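Local coordinates for protein endonuclease 8-like L720 (Acanthamoeba polyphaga mimivirus, PDB 4MB7) that is an endonuclease VIII-like member of the Fpg/Nei protein family, built from a beta-rich N-terminal domain, a helical H2TH domain and a zinc-binding site, at residues Val1-Arg5 / Gly179-Leu184; Gly26-Met32 / Arg86-Ile90; Leu36-Arg42 / Leu53-Ser57; Ile167-Leu172 / Gln185-Leu189. All blocks are in the same frame, centred on the assembly; numbering follows the deposited sequence.

Contact 1. Residues Val1-Arg5 / Gly179-Leu184; sequences VEAPR and GVGNIL. With SO4 (sulfate ion), chain D; SO4 (sulfate ion), chain C.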
loop_
_atom_site.group_PDB
_atom_site.type_symbol
_atom_site.label_atom_id
_atom_site.label_comp_id
_atom_site.label_asym_id
_atom_site.label_seq_id
_atom_site.Cartn_x
_atom_site.Cartn_y
_atom_site.Cartn_z
ATOM N N VAL A 1 -6.657 -2.486 -1.048
ATOM C CA VAL A 1 -5.784 -1.698 -1.911
ATOM C C VAL A 1 -4.316 -2.053 -1.682
ATOM O O VAL A 1 -3.819 -1.998 -0.557
ATOM C CB VAL A 1 -5.995 -0.188 -1.700
ATOM C CG1 VAL A 1 -4.996 0.610 -2.522
ATOM C CG2 VAL A 1 -7.423 0.201 -2.062
ATOM N N GLU A 2 -3.632 -2.417 -2.762
ATOM C CA GLU A 2 -2.239 -2.842 -2.703
ATOM C C GLU A 2 -1.464 -2.196 -3.843
ATOM O O GLU A 2 -2.047 -1.526 -4.692
ATOM C CB GLU A 2 -2.159 -4.363 -2.838
ATOM C CG GLU A 2 -2.774 -4.867 -4.135
ATOM C CD GLU A 2 -2.477 -6.325 -4.415
ATOM O OE1 GLU A 2 -1.874 -6.993 -3.553
ATOM O OE2 GLU A 2 -2.848 -6.802 -5.508
ATOM N N ALA A 3 -0.148 -2.397 -3.862
ATOM C CA ALA A 3 0.680 -1.891 -4.953
ATOM C C ALA A 3 0.183 -2.445 -6.290
ATOM O O ALA A 3 -0.281 -3.581 -6.354
ATOM C CB ALA A 3 2.139 -2.263 -4.724
ATOM N N PRO A 4 0.270 -1.642 -7.363
ATOM C CA PRO A 4 0.808 -0.280 -7.396
ATOM C C PRO A 4 -0.281 0.790 -7.304
ATOM O O PRO A 4 -0.053 1.911 -7.750
ATOM C CB PRO A 4 1.453 -0.222 -8.778
ATOM C CG PRO A 4 0.521 -1.045 -9.623
ATOM C CD PRO A 4 -0.028 -2.135 -8.719
ATOM N N ARG A 5 -1.436 0.449 -6.740
ATOM C CA ARG A 5 -2.545 1.399 -6.634
ATOM C C ARG A 5 -2.209 2.589 -5.730
ATOM O O ARG A 5 -2.697 3.699 -5.946
ATOM C CB ARG A 5 -3.815 0.695 -6.149
ATOM C CG ARG A 5 -5.037 1.598 -6.021
ATOM C CD ARG A 5 -5.331 2.347 -7.314
ATOM N NE ARG A 5 -5.406 1.457 -8.470
ATOM C CZ ARG A 5 -5.839 1.827 -9.671
ATOM N NH1 ARG A 5 -6.245 3.072 -9.878
ATOM N NH2 ARG A 5 -5.871 0.949 -10.665
ATOM N N GLY A 179 3.449 -2.825 0.736
ATOM C CA GLY A 179 2.695 -2.610 -0.485
ATOM C C GLY A 179 2.080 -3.887 -1.022
ATOM O O GLY A 179 1.092 -3.853 -1.757
ATOM N N VAL A 180 2.670 -5.019 -0.659
ATOM C CA VAL A 180 2.169 -6.314 -1.110
ATOM C C VAL A 180 0.895 -6.690 -0.363
ATOM O O VAL A 180 0.851 -6.655 0.867
ATOM C CB VAL A 180 3.229 -7.420 -0.928
ATOM C CG1 VAL A 180 2.646 -8.787 -1.278
ATOM C CG2 VAL A 180 4.450 -7.120 -1.782
ATOM N N GLY A 181 -0.144 -7.042 -1.115
ATOM C CA GLY A 181 -1.415 -7.428 -0.532
ATOM C C GLY A 181 -1.831 -8.836 -0.917
ATOM O O GLY A 181 -1.028 -9.612 -1.439
ATOM N N ASN A 182 -3.097 -9.155 -0.672
ATOM C CA ASN A 182 -3.598 -10.518 -0.824
ATOM C C ASN A 182 -3.569 -11.049 -2.255
ATOM O O ASN A 182 -3.282 -12.223 -2.479
ATOM C CB ASN A 182 -5.014 -10.633 -0.254
ATOM C CG ASN A 182 -5.446 -12.071 -0.063
ATOM O OD1 ASN A 182 -4.657 -12.917 0.357
ATOM N ND2 ASN A 182 -6.704 -12.359 -0.380
ATOM N N ILE A 183 -3.877 -10.190 -3.222
ATOM C CA ILE A 183 -3.865 -10.601 -4.621
ATOM C C ILE A 183 -2.443 -10.882 -5.106
ATOM O O ILE A 183 -2.188 -11.904 -5.741
ATOM C CB ILE A 183 -4.534 -9.552 -5.529
ATOM C CG1 ILE A 183 -6.016 -9.412 -5.176
ATOM C CG2 ILE A 183 -4.373 -9.930 -6.994
ATOM C CD1 ILE A 183 -6.775 -8.466 -6.084
ATOM N N LEU A 184 -1.522 -9.975 -4.793
ATOM C CA LEU A 184 -0.130 -10.104 -5.216
ATOM C C LEU A 184 0.542 -11.358 -4.670
ATOM O O LEU A 184 1.220 -12.076 -5.406
ATOM C CB LEU A 184 0.676 -8.872 -4.799
ATOM C CG LEU A 184 0.550 -7.625 -5.674
ATOM C CD1 LEU A 184 1.201 -6.426 -4.993
ATOM C CD2 LEU A 184 1.173 -7.868 -7.039
HETATM S S SO4 D . -4.911 -6.580 1.184
HETATM O O1 SO4 D . -4.176 -5.345 0.930
HETATM O O2 SO4 D . -6.069 -6.293 2.026
HETATM O O3 SO4 D . -5.363 -7.145 -0.085
HETATM O O4 SO4 D . -4.043 -7.534 1.866
HETATM S S SO4 C . -8.088 3.440 -13.391
HETATM O O1 SO4 C . -7.933 3.773 -14.819
HETATM O O2 SO4 C . -9.521 3.502 -13.056
HETATM O O3 SO4 C . -7.597 2.064 -13.175
HETATM O O4 SO4 C . -7.354 4.412 -12.567
#
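Glu2 stretches across to the beginning of helix 182-191, where its OE1 takes two backbone N-H groups. The straighter bond comes from Leu184 N, 3.2 Å from Glu2 OE1 with an N-H...O angle of 159°, and it uses the syn lone pair, facing the OE2 side. The second donor, Gly181 N, lies 3.0 Å from Glu2 OE1 but is sharply bent, a weak bond. Apolar atoms hem in the rest of the carboxylate: Glu2 OE2 sits 3.2 Å from Ile183 CB, and Glu2 CD 3.5 Å from Leu184 CG. A chi1 of 59° tucks CG over the backbone, and the chain, extended beyond it, carries the group straight to the helix end.

One residue on, the backbones join directly, Ala3 N bonding to Gly179 O at 2.8 Å and almost linearly. This tie, together with the backbone bond from Arg5 N to Glu2 O, probably helps to hold the base of the Glu2 side chain.

Further out, two sulfates, probably from the crystallisation liquor, sit among basic side chains. Asn182 N donates to O3 of one at 3.1 Å, and Arg263 and Lys49 also bind it. The Arg5 guanidinium grips the other with NH1 and NH2, the NH2 partner O3 lying in its plane at the edge; Arg229 and Lys12 bind there too. Gly181 is the N-cap of helix 182-191, which lies in the H2TH domain, and the approach of the extreme N-terminus to this region is consistent with the interdomain cleft of Fpg/Nei proteins.

Contact 2. Residues Gly26-Met32 / Arg86-Ile90; sequences GPSYKRM and RAFMI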
loop_
_atom_site.group_PDB
_atom_site.type_symbol
_atom_site.label_atom_id
_atom_site.label_comp_id
_atom_site.label_asym_id
_atom_site.label_seq_id
_atom_site.Cartn_x
_atom_site.Cartn_y
_atom_site.Cartn_z
ATOM N N GLY A 26 -15.490 16.912 7.282
ATOM C CA GLY A 26 -15.731 15.480 7.309
ATOM C C GLY A 26 -15.460 14.898 8.685
ATOM O O GLY A 26 -14.738 15.500 9.478
ATOM N N PRO A 27 -16.042 13.724 8.979
ATOM C CA PRO A 27 -15.866 13.077 10.286
ATOM C C PRO A 27 -14.407 12.763 10.613
ATOM O O PRO A 27 -13.997 12.926 11.761
ATOM C CB PRO A 27 -16.683 11.782 10.158
ATOM C CG PRO A 27 -16.891 11.586 8.688
ATOM C CD PRO A 27 -16.948 12.960 8.103
ATOM N N SER A 28 -13.636 12.328 9.621
ATOM C CA SER A 28 -12.228 12.011 9.845
ATOM C C SER A 28 -11.402 13.258 10.143
ATOM O O SER A 28 -10.383 13.185 10.830
ATOM C CB SER A 28 -11.638 11.256 8.651
ATOM O OG SER A 28 -12.172 9.948 8.558
ATOM N N TYR A 29 -11.835 14.403 9.624
ATOM C CA TYR A 29 -11.157 15.659 9.922
ATOM C C TYR A 29 -11.453 16.112 11.348
ATOM O O TYR A 29 -10.547 16.508 12.081
ATOM C CB TYR A 29 -11.560 16.757 8.936
ATOM C CG TYR A 29 -11.061 18.121 9.352
ATOM C CD1 TYR A 29 -9.701 18.364 9.509
ATOM C CD2 TYR A 29 -11.945 19.164 9.596
ATOM C CE1 TYR A 29 -9.235 19.608 9.891
ATOM C CE2 TYR A 29 -11.488 20.413 9.978
ATOM C CZ TYR A 29 -10.132 20.629 10.124
ATOM O OH TYR A 29 -9.673 21.869 10.504
ATOM N N LYS A 30 -12.726 16.054 11.729
ATOM C CA LYS A 30 -13.146 16.405 13.082
ATOM C C LYS A 30 -12.439 15.546 14.124
ATOM O O LYS A 30 -12.053 16.038 15.185
ATOM C CB LYS A 30 -14.665 16.252 13.236
ATOM C CG LYS A 30 -15.480 17.266 12.454
ATOM N N ARG A 31 -12.271 14.266 13.808
ATOM C CA ARG A 31 -11.657 13.313 14.727
ATOM C C ARG A 31 -10.222 13.704 15.086
ATOM O O ARG A 31 -9.771 13.471 16.205
ATOM C CB ARG A 31 -11.691 11.899 14.134
ATOM C CG ARG A 31 -11.246 10.806 15.099
ATOM C CD ARG A 31 -11.284 9.422 14.458
ATOM N NE ARG A 31 -12.631 9.039 14.034
ATOM C CZ ARG A 31 -13.021 8.937 12.766
ATOM N NH1 ARG A 31 -12.165 9.180 11.781
ATOM N NH2 ARG A 31 -14.268 8.585 12.483
ATOM N N MET A 32 -9.516 14.311 14.137
ATOM C CA MET A 32 -8.134 14.723 14.362
ATOM C C MET A 32 -8.037 15.912 15.317
ATOM O O MET A 32 -6.984 16.159 15.905
ATOM C CB MET A 32 -7.436 15.030 13.034
ATOM C CG MET A 32 -7.352 13.828 12.104
ATOM S SD MET A 32 -6.374 14.145 10.621
ATOM C CE MET A 32 -7.099 15.694 10.091
ATOM N N ARG A 86 -20.799 10.346 1.596
ATOM C CA ARG A 86 -20.102 9.200 2.159
ATOM C C ARG A 86 -18.600 9.442 2.333
ATOM O O ARG A 86 -17.867 8.578 2.776
ATOM C CB ARG A 86 -20.345 7.957 1.306
ATOM N N ALA A 87 -18.154 10.637 2.001
ATOM C CA ALA A 87 -16.728 10.935 2.059
ATOM C C ALA A 87 -16.291 11.204 3.494
ATOM O O ALA A 87 -16.966 11.920 4.234
ATOM C CB ALA A 87 -16.395 12.110 1.170
ATOM N N PHE A 88 -15.161 10.625 3.885
ATOM C CA PHE A 88 -14.662 10.761 5.249
ATOM C C PHE A 88 -14.007 12.115 5.481
ATOM O O PHE A 88 -14.018 12.634 6.595
ATOM C CB PHE A 88 -13.666 9.645 5.582
ATOM C CG PHE A 88 -14.300 8.296 5.772
ATOM C CD1 PHE A 88 -15.675 8.142 5.685
ATOM C CD2 PHE A 88 -13.521 7.185 6.054
ATOM C CE1 PHE A 88 -16.260 6.900 5.862
ATOM C CE2 PHE A 88 -14.100 5.940 6.235
ATOM C CZ PHE A 88 -15.471 5.799 6.138
ATOM N N MET A 89 -13.425 12.678 4.427
ATOM C CA MET A 89 -12.755 13.969 4.530
ATOM C C MET A 89 -12.785 14.718 3.204
ATOM O O MET A 89 -12.639 14.121 2.138
ATOM C CB MET A 89 -11.311 13.799 5.021
ATOM C CG MET A 89 -10.598 15.110 5.330
ATOM S SD MET A 89 -9.076 14.894 6.283
ATOM C CE MET A 89 -8.046 14.017 5.115
ATOM N N ILE A 90 -12.983 16.029 3.286
ATOM C CA ILE A 90 -13.058 16.891 2.116
ATOM C C ILE A 90 -12.083 18.043 2.276
ATOM O O ILE A 90 -12.152 18.781 3.252
ATOM C CB ILE A 90 -14.464 17.504 1.967
ATOM C CG1 ILE A 90 -15.527 16.410 1.978
ATOM C CG2 ILE A 90 -14.554 18.329 0.694
ATOM C CD1 ILE A 90 -15.313 15.386 0.914
#
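Phe88 and Ser28 meet through a single backbone hydrogen bond, Ser28 N to Phe88 O at 3.1 Å. The donor stands 22° out of the carbonyl plane, and the N-H...O angle is 151°. The same oxygen is also approached by Gly26, whose CA makes a CA-H...O contact of 3.4 Å with Phe88 O. Thus one carbonyl, that of Phe88 just ahead of Met89, receives a first-turn N-H of helix 27-32, with Gly26 as the N-cap.

Strands 21-25 and 89-93 are antiparallel neighbours in one sheet, and the helix leaves directly from the end of the first. Ser28, Met32 and Met89 also touch strand 104-109 of the other four-stranded sheet, so the contact bridges from one sheet to the other, consistent with the beta sandwich expected of a Fpg/Nei N-terminal domain.

Apolar and mixed packing fills in around the bond. Ser28 OG, lying beside its own backbone N (chi1 -70°), comes 3.3 Å from Phe88 CB. Pro27 brings its CD to 3.3 Å from Phe88 O. Deeper in, Met89 runs its CG past Tyr29 CB at 4.1 Å, and Met89 SD lies 4.4 Å from Met32 CE.

Contact 3. Residues Leu36-Arg42 / Leu53-Ser57; sequences LIDYIIR and LMLIS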
loop_
_atom_site.group_PDB
_atom_site.type_symbol
_atom_site.label_atom_id
_atom_site.label_comp_id
_atom_site.label_asym_id
_atom_site.label_seq_id
_atom_site.Cartn_x
_atom_site.Cartn_y
_atom_site.Cartn_z
ATOM N N LEU A 36 -6.908 23.023 10.543
ATOM C CA LEU A 36 -5.920 22.995 9.468
ATOM C C LEU A 36 -6.182 24.028 8.374
ATOM O O LEU A 36 -5.540 23.997 7.322
ATOM C CB LEU A 36 -5.841 21.595 8.849
ATOM C CG LEU A 36 -5.302 20.482 9.751
ATOM C CD1 LEU A 36 -5.321 19.149 9.023
ATOM C CD2 LEU A 36 -3.899 20.817 10.227
ATOM N N ILE A 37 -7.123 24.935 8.617
ATOM C CA ILE A 37 -7.422 25.999 7.662
ATOM C C ILE A 37 -6.169 26.817 7.352
ATOM O O ILE A 37 -5.393 27.138 8.254
ATOM C CB ILE A 37 -8.543 26.931 8.183
ATOM C CG1 ILE A 37 -9.844 26.152 8.369
ATOM C CG2 ILE A 37 -8.773 28.091 7.226
ATOM C CD1 ILE A 37 -10.398 25.580 7.084
ATOM N N ASP A 38 -5.965 27.109 6.067
ATOM C CA ASP A 38 -4.852 27.934 5.587
ATOM C C ASP A 38 -3.471 27.287 5.712
ATOM O O ASP A 38 -2.451 27.940 5.496
ATOM C CB ASP A 38 -4.861 29.322 6.240
ATOM C CG ASP A 38 -6.077 30.136 5.853
ATOM O OD1 ASP A 38 -6.546 29.993 4.702
ATOM O OD2 ASP A 38 -6.568 30.913 6.698
ATOM N N TYR A 39 -3.440 26.004 6.054
ATOM C CA TYR A 39 -2.198 25.248 5.992
ATOM C C TYR A 39 -1.805 25.031 4.533
ATOM O O TYR A 39 -2.656 25.058 3.645
ATOM C CB TYR A 39 -2.338 23.905 6.710
ATOM C CG TYR A 39 -1.852 23.920 8.143
ATOM C CD1 TYR A 39 -2.610 24.500 9.151
ATOM C CD2 TYR A 39 -0.634 23.348 8.486
ATOM C CE1 TYR A 39 -2.167 24.514 10.462
ATOM C CE2 TYR A 39 -0.183 23.355 9.792
ATOM C CZ TYR A 39 -0.954 23.940 10.777
ATOM O OH TYR A 39 -0.509 23.950 12.080
ATOM N N ILE A 40 -0.514 24.821 4.296
ATOM C CA ILE A 40 0.003 24.622 2.950
ATOM C C ILE A 40 0.444 23.175 2.753
ATOM O O ILE A 40 1.116 22.605 3.612
ATOM C CB ILE A 40 1.216 25.532 2.682
ATOM C CG1 ILE A 40 0.879 26.989 3.004
ATOM C CG2 ILE A 40 1.687 25.392 1.240
ATOM C CD1 ILE A 40 -0.193 27.568 2.127
ATOM N N ILE A 41 0.058 22.584 1.626
ATOM C CA ILE A 41 0.542 21.256 1.265
ATOM C C ILE A 41 2.010 21.344 0.871
ATOM O O ILE A 41 2.347 21.866 -0.190
ATOM C CB ILE A 41 -0.269 20.649 0.107
ATOM C CG1 ILE A 41 -1.723 20.432 0.532
ATOM C CG2 ILE A 41 0.352 19.336 -0.352
ATOM C CD1 ILE A 41 -2.578 19.767 -0.527
ATOM N N ARG A 42 2.881 20.839 1.735
ATOM C CA ARG A 42 4.316 20.913 1.497
ATOM C C ARG A 42 4.825 19.752 0.649
ATOM O O ARG A 42 5.628 19.951 -0.263
ATOM C CB ARG A 42 5.075 20.966 2.828
ATOM C CG ARG A 42 6.593 20.935 2.691
ATOM C CD ARG A 42 7.105 22.093 1.841
ATOM N NE ARG A 42 8.556 22.044 1.675
ATOM C CZ ARG A 42 9.178 21.384 0.703
ATOM N NH1 ARG A 42 8.478 20.710 -0.198
ATOM N NH2 ARG A 42 10.501 21.397 0.633
ATOM N N LEU A 53 0.880 13.001 3.852
ATOM C CA LEU A 53 0.644 14.382 3.450
ATOM C C LEU A 53 1.212 15.344 4.492
ATOM O O LEU A 53 0.714 15.419 5.614
ATOM C CB LEU A 53 -0.857 14.624 3.275
ATOM C CG LEU A 53 -1.337 16.065 3.083
ATOM C CD1 LEU A 53 -0.670 16.694 1.876
ATOM C CD2 LEU A 53 -2.850 16.106 2.942
ATOM N N MET A 54 2.255 16.078 4.117
ATOM C CA MET A 54 2.877 17.035 5.032
ATOM C C MET A 54 2.265 18.423 4.887
ATOM O O MET A 54 2.199 18.973 3.787
ATOM C CB MET A 54 4.388 17.095 4.806
ATOM C CG MET A 54 5.115 18.078 5.717
ATOM S SD MET A 54 6.887 18.145 5.385
ATOM C CE MET A 54 7.403 19.436 6.514
ATOM N N LEU A 55 1.814 18.982 6.005
ATOM C CA LEU A 55 1.170 20.290 6.010
ATOM C C LEU A 55 1.942 21.269 6.885
ATOM O O LEU A 55 2.270 20.961 8.032
ATOM C CB LEU A 55 -0.272 20.171 6.510
ATOM C CG LEU A 55 -1.197 19.216 5.753
ATOM C CD1 LEU A 55 -2.545 19.127 6.447
ATOM C CD2 LEU A 55 -1.370 19.655 4.305
ATOM N N ILE A 56 2.234 22.443 6.339
ATOM C CA ILE A 56 2.952 23.475 7.079
ATOM C C ILE A 56 2.182 24.795 7.100
ATOM O O ILE A 56 1.336 25.052 6.244
ATOM C CB ILE A 56 4.358 23.731 6.493
ATOM C CG1 ILE A 56 4.252 24.329 5.089
ATOM C CG2 ILE A 56 5.177 22.450 6.473
ATOM C CD1 ILE A 56 5.591 24.670 4.465
ATOM N N SER A 57 2.488 25.625 8.091
ATOM C CA SER A 57 1.913 26.959 8.196
ATOM C C SER A 57 2.835 27.823 9.050
ATOM O O SER A 57 3.388 27.352 10.044
ATOM C CB SER A 57 0.514 26.896 8.813
ATOM O OG SER A 57 -0.153 28.141 8.702
HETATM O O HOH W 1 -2.987 28.277 9.158
#
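Tyr39 lays its ring against Leu55-Ser57, and nearly every atom of it has a neighbour there. At the root, Tyr39 CB lies 3.9 Å from Ile56 O. A chi1 of -96°, well off the usual staggered value, swings the ring in beside the neighbouring strand. Tyr39 CD2 comes 3.4 Å from Ile56 O, and it also touches Leu55 CB, while the backbone C of Leu55 sits at the ring edge in plane. Over the ring face stands Ser57 CB, 3.6 Å from the Tyr39 centroid and only 5° off the normal, a CH-pi contact. Leu36 CD2 covers the opposite face over its centre, clamping the ring between serine and leucine. At the tip, OH bonds to Pro61 O.

The strands are then stitched in antiparallel register. Ile40 and Ile56 form a hydrogen-bonded pair, Ile40 N reaching Ile56 O at 2.7 Å and Ile56 N returning to Ile40 O at 3.0 Å. A further bond joins Arg42 N to Met54 O, whereas Ile41 and Leu55 make the non-hydrogen-bonded pair. The Ile41 and Leu53 side chains cross at about a right angle, Ile41 CG2 3.6 Å from Leu53 CD1, while Ile41 and Leu55 lie side by side. Beyond the strands, a water links Ile37 O to Ser57 OG.

This is the start of the beta hairpin 40-47/50-56. Backbone bonds set its register, but the side chains divide the labour: leucines and Ile41 give an apolar face, Arg42 lies exposed to solvent, its aliphatic part along Met54, and packing on both faces plus one polar tie at OH fixes the tyrosine ring's position and rotation.

Contact 4. Residues Ile167-Leu172 / Gln185-Leu189; sequences ITDFLL and QQEAL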
loop_
_atom_site.group_PDB
_atom_site.type_symbol
_atom_site.label_atom_id
_atom_site.label_comp_id
_atom_site.label_asym_id
_atom_site.label_seq_id
_atom_site.Cartn_x
_atom_site.Cartn_y
_atom_site.Cartn_z
ATOM N N ILE A 167 4.692 -19.043 4.120
ATOM C CA ILE A 167 5.134 -18.041 3.152
ATOM C C ILE A 167 4.112 -16.921 2.916
ATOM O O ILE A 167 4.492 -15.763 2.754
ATOM C CB ILE A 167 5.574 -18.689 1.808
ATOM C CG1 ILE A 167 6.164 -17.636 0.866
ATOM C CG2 ILE A 167 4.420 -19.428 1.148
ATOM C CD1 ILE A 167 7.360 -16.913 1.440
ATOM N N THR A 168 2.826 -17.265 2.914
ATOM C CA THR A 168 1.768 -16.271 2.736
ATOM C C THR A 168 1.815 -15.193 3.821
ATOM O O THR A 168 1.688 -14.003 3.530
ATOM C CB THR A 168 0.366 -16.920 2.701
ATOM O OG1 THR A 168 0.165 -17.561 1.436
ATOM C CG2 THR A 168 -0.724 -15.871 2.897
ATOM N N ASP A 169 2.032 -15.611 5.061
ATOM C CA ASP A 169 2.147 -14.695 6.184
ATOM C C ASP A 169 3.336 -13.772 6.011
ATOM O O ASP A 169 3.249 -12.592 6.289
ATOM C CB ASP A 169 2.307 -15.458 7.499
ATOM C CG ASP A 169 0.981 -15.860 8.114
ATOM O OD1 ASP A 169 -0.081 -15.471 7.588
ATOM O OD2 ASP A 169 1.005 -16.573 9.139
ATOM N N PHE A 170 4.450 -14.322 5.547
ATOM C CA PHE A 170 5.673 -13.549 5.371
ATOM C C PHE A 170 5.566 -12.556 4.212
ATOM O O PHE A 170 6.081 -11.441 4.297
ATOM C CB PHE A 170 6.875 -14.477 5.177
ATOM C CG PHE A 170 8.192 -13.760 5.121
ATOM C CD1 PHE A 170 8.606 -12.960 6.172
ATOM C CD2 PHE A 170 9.024 -13.898 4.023
ATOM C CE1 PHE A 170 9.819 -12.301 6.127
ATOM C CE2 PHE A 170 10.240 -13.243 3.972
ATOM C CZ PHE A 170 10.639 -12.445 5.024
ATOM N N LEU A 171 4.893 -12.959 3.139
ATOM C CA LEU A 171 4.725 -12.092 1.974
ATOM C C LEU A 171 3.806 -10.913 2.276
ATOM O O LEU A 171 3.816 -9.910 1.562
ATOM C CB LEU A 171 4.179 -12.878 0.781
ATOM C CG LEU A 171 5.122 -13.890 0.127
ATOM C CD1 LEU A 171 4.453 -14.521 -1.080
ATOM C CD2 LEU A 171 6.437 -13.232 -0.264
ATOM N N LEU A 172 3.014 -11.042 3.334
ATOM C CA LEU A 172 2.087 -9.991 3.737
ATOM C C LEU A 172 2.656 -9.129 4.862
ATOM O O LEU A 172 2.003 -8.198 5.331
ATOM C CB LEU A 172 0.750 -10.597 4.156
ATOM C CG LEU A 172 -0.082 -11.211 3.031
ATOM C CD1 LEU A 172 -1.217 -12.049 3.594
ATOM C CD2 LEU A 172 -0.620 -10.116 2.123
ATOM N N GLN A 185 0.358 -11.617 -3.379
ATOM C CA GLN A 185 1.027 -12.739 -2.731
ATOM C C GLN A 185 0.644 -14.091 -3.336
ATOM O O GLN A 185 1.504 -14.945 -3.535
ATOM C CB GLN A 185 0.803 -12.717 -1.211
ATOM C CG GLN A 185 -0.642 -12.878 -0.765
ATOM C CD GLN A 185 -1.004 -14.325 -0.481
ATOM O OE1 GLN A 185 -0.140 -15.201 -0.470
ATOM N NE2 GLN A 185 -2.285 -14.583 -0.245
ATOM N N GLN A 186 -0.635 -14.278 -3.651
ATOM C CA GLN A 186 -1.086 -15.564 -4.180
ATOM C C GLN A 186 -0.822 -15.713 -5.679
ATOM O O GLN A 186 -0.588 -16.821 -6.163
ATOM C CB GLN A 186 -2.558 -15.824 -3.842
ATOM C CG GLN A 186 -3.546 -14.828 -4.416
ATOM C CD GLN A 186 -4.921 -14.957 -3.782
ATOM O OE1 GLN A 186 -5.807 -15.617 -4.320
ATOM N NE2 GLN A 186 -5.099 -14.328 -2.626
ATOM N N GLU A 187 -0.853 -14.602 -6.408
ATOM C CA GLU A 187 -0.499 -14.619 -7.823
ATOM C C GLU A 187 0.981 -14.953 -7.996
ATOM O O GLU A 187 1.359 -15.704 -8.896
ATOM C CB GLU A 187 -0.813 -13.275 -8.482
ATOM C CG GLU A 187 -2.291 -13.043 -8.760
ATOM C CD GLU A 187 -2.827 -13.938 -9.861
ATOM O OE1 GLU A 187 -2.064 -14.259 -10.796
ATOM O OE2 GLU A 187 -4.013 -14.321 -9.790
ATOM N N ALA A 188 1.813 -14.395 -7.123
ATOM C CA ALA A 188 3.249 -14.645 -7.171
ATOM C C ALA A 188 3.562 -16.087 -6.790
ATOM O O ALA A 188 4.414 -16.731 -7.404
ATOM C CB ALA A 188 3.985 -13.688 -6.256
ATOM N N LEU A 189 2.868 -16.589 -5.774
ATOM C CA LEU A 189 3.083 -17.952 -5.306
ATOM C C LEU A 189 2.725 -18.982 -6.373
ATOM O O LEU A 189 3.402 -20.003 -6.506
ATOM C CB LEU A 189 2.309 -18.213 -4.012
ATOM C CG LEU A 189 2.955 -17.635 -2.751
ATOM C CD1 LEU A 189 2.042 -17.793 -1.547
ATOM C CD2 LEU A 189 4.307 -18.287 -2.491
#
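Thr168 and Gln185 supply the polar link between the two helices. The threonine hydroxyl OG1 donates to Gln185 OE1 at 3.0 Å, approaching 30° out of the carbonyl plane. The glutamine is folded back to meet it: chi1 of 63° and a further bend at chi2 turn the amide toward Thr168. The amide's other end is engaged too, since NE2 bonds to Asn182 OD1 and to Thr265 OG1; with both ends held, its rotation is fixed in a buried setting.

Apolar packing surrounds this bond. Leu189 reaches toward Leu171 tip to tip, with Leu171 CD1 3.8 Å from Leu189 CG. Its two methyls meet different partners. The Leu189 and Ile167 side chains run past each other in opposite directions, Leu189 CD2 3.8 Å from Ile167 CG2; Thr168 stands at about a right angle to Leu189, its OG1 3.5 Å from Leu189 CD1. Nearer the backbones, Leu171 CB lies 3.9 Å from Gln185 CB, and Leu172 CD2 packs on Gln185 CG at 4.0 Å.

The short helical segments run at 127° to each other, their axes 10.4 Å apart at closest approach, so the side chains do the touching. Helix 167-171, the connection through Gly179 and helix 182-191 together probably form the helix-two-turns-helix motif that gives the H2TH domain its name, with this buried leucine and isoleucine cluster and its one threonine-glutamine bond as the seam between the helices.

Overall arrangement
Two pairs of neighbours emerge, one in each part of the fold. Contacts 1 and 4 are buried and share helix 182-191: contact 1 meets its N-terminal end, contact 4 its following turns, and they touch where Val180 and Gly181 pack on Leu171 and Leu172. Contacts 2 and 3, partly buried, lie in the beta-rich domain, joined by the probable hydrogen bond between Leu36 N and Tyr29 OH. Chemistry follows place. A carboxylate meets helix N-H groups in contact 1 and hydrocarbon dominates contact 4, whereas strand pairing carries contact 3 and a single backbone bond contact 2. The centres of contacts 3 and 4 are about 38 Å apart.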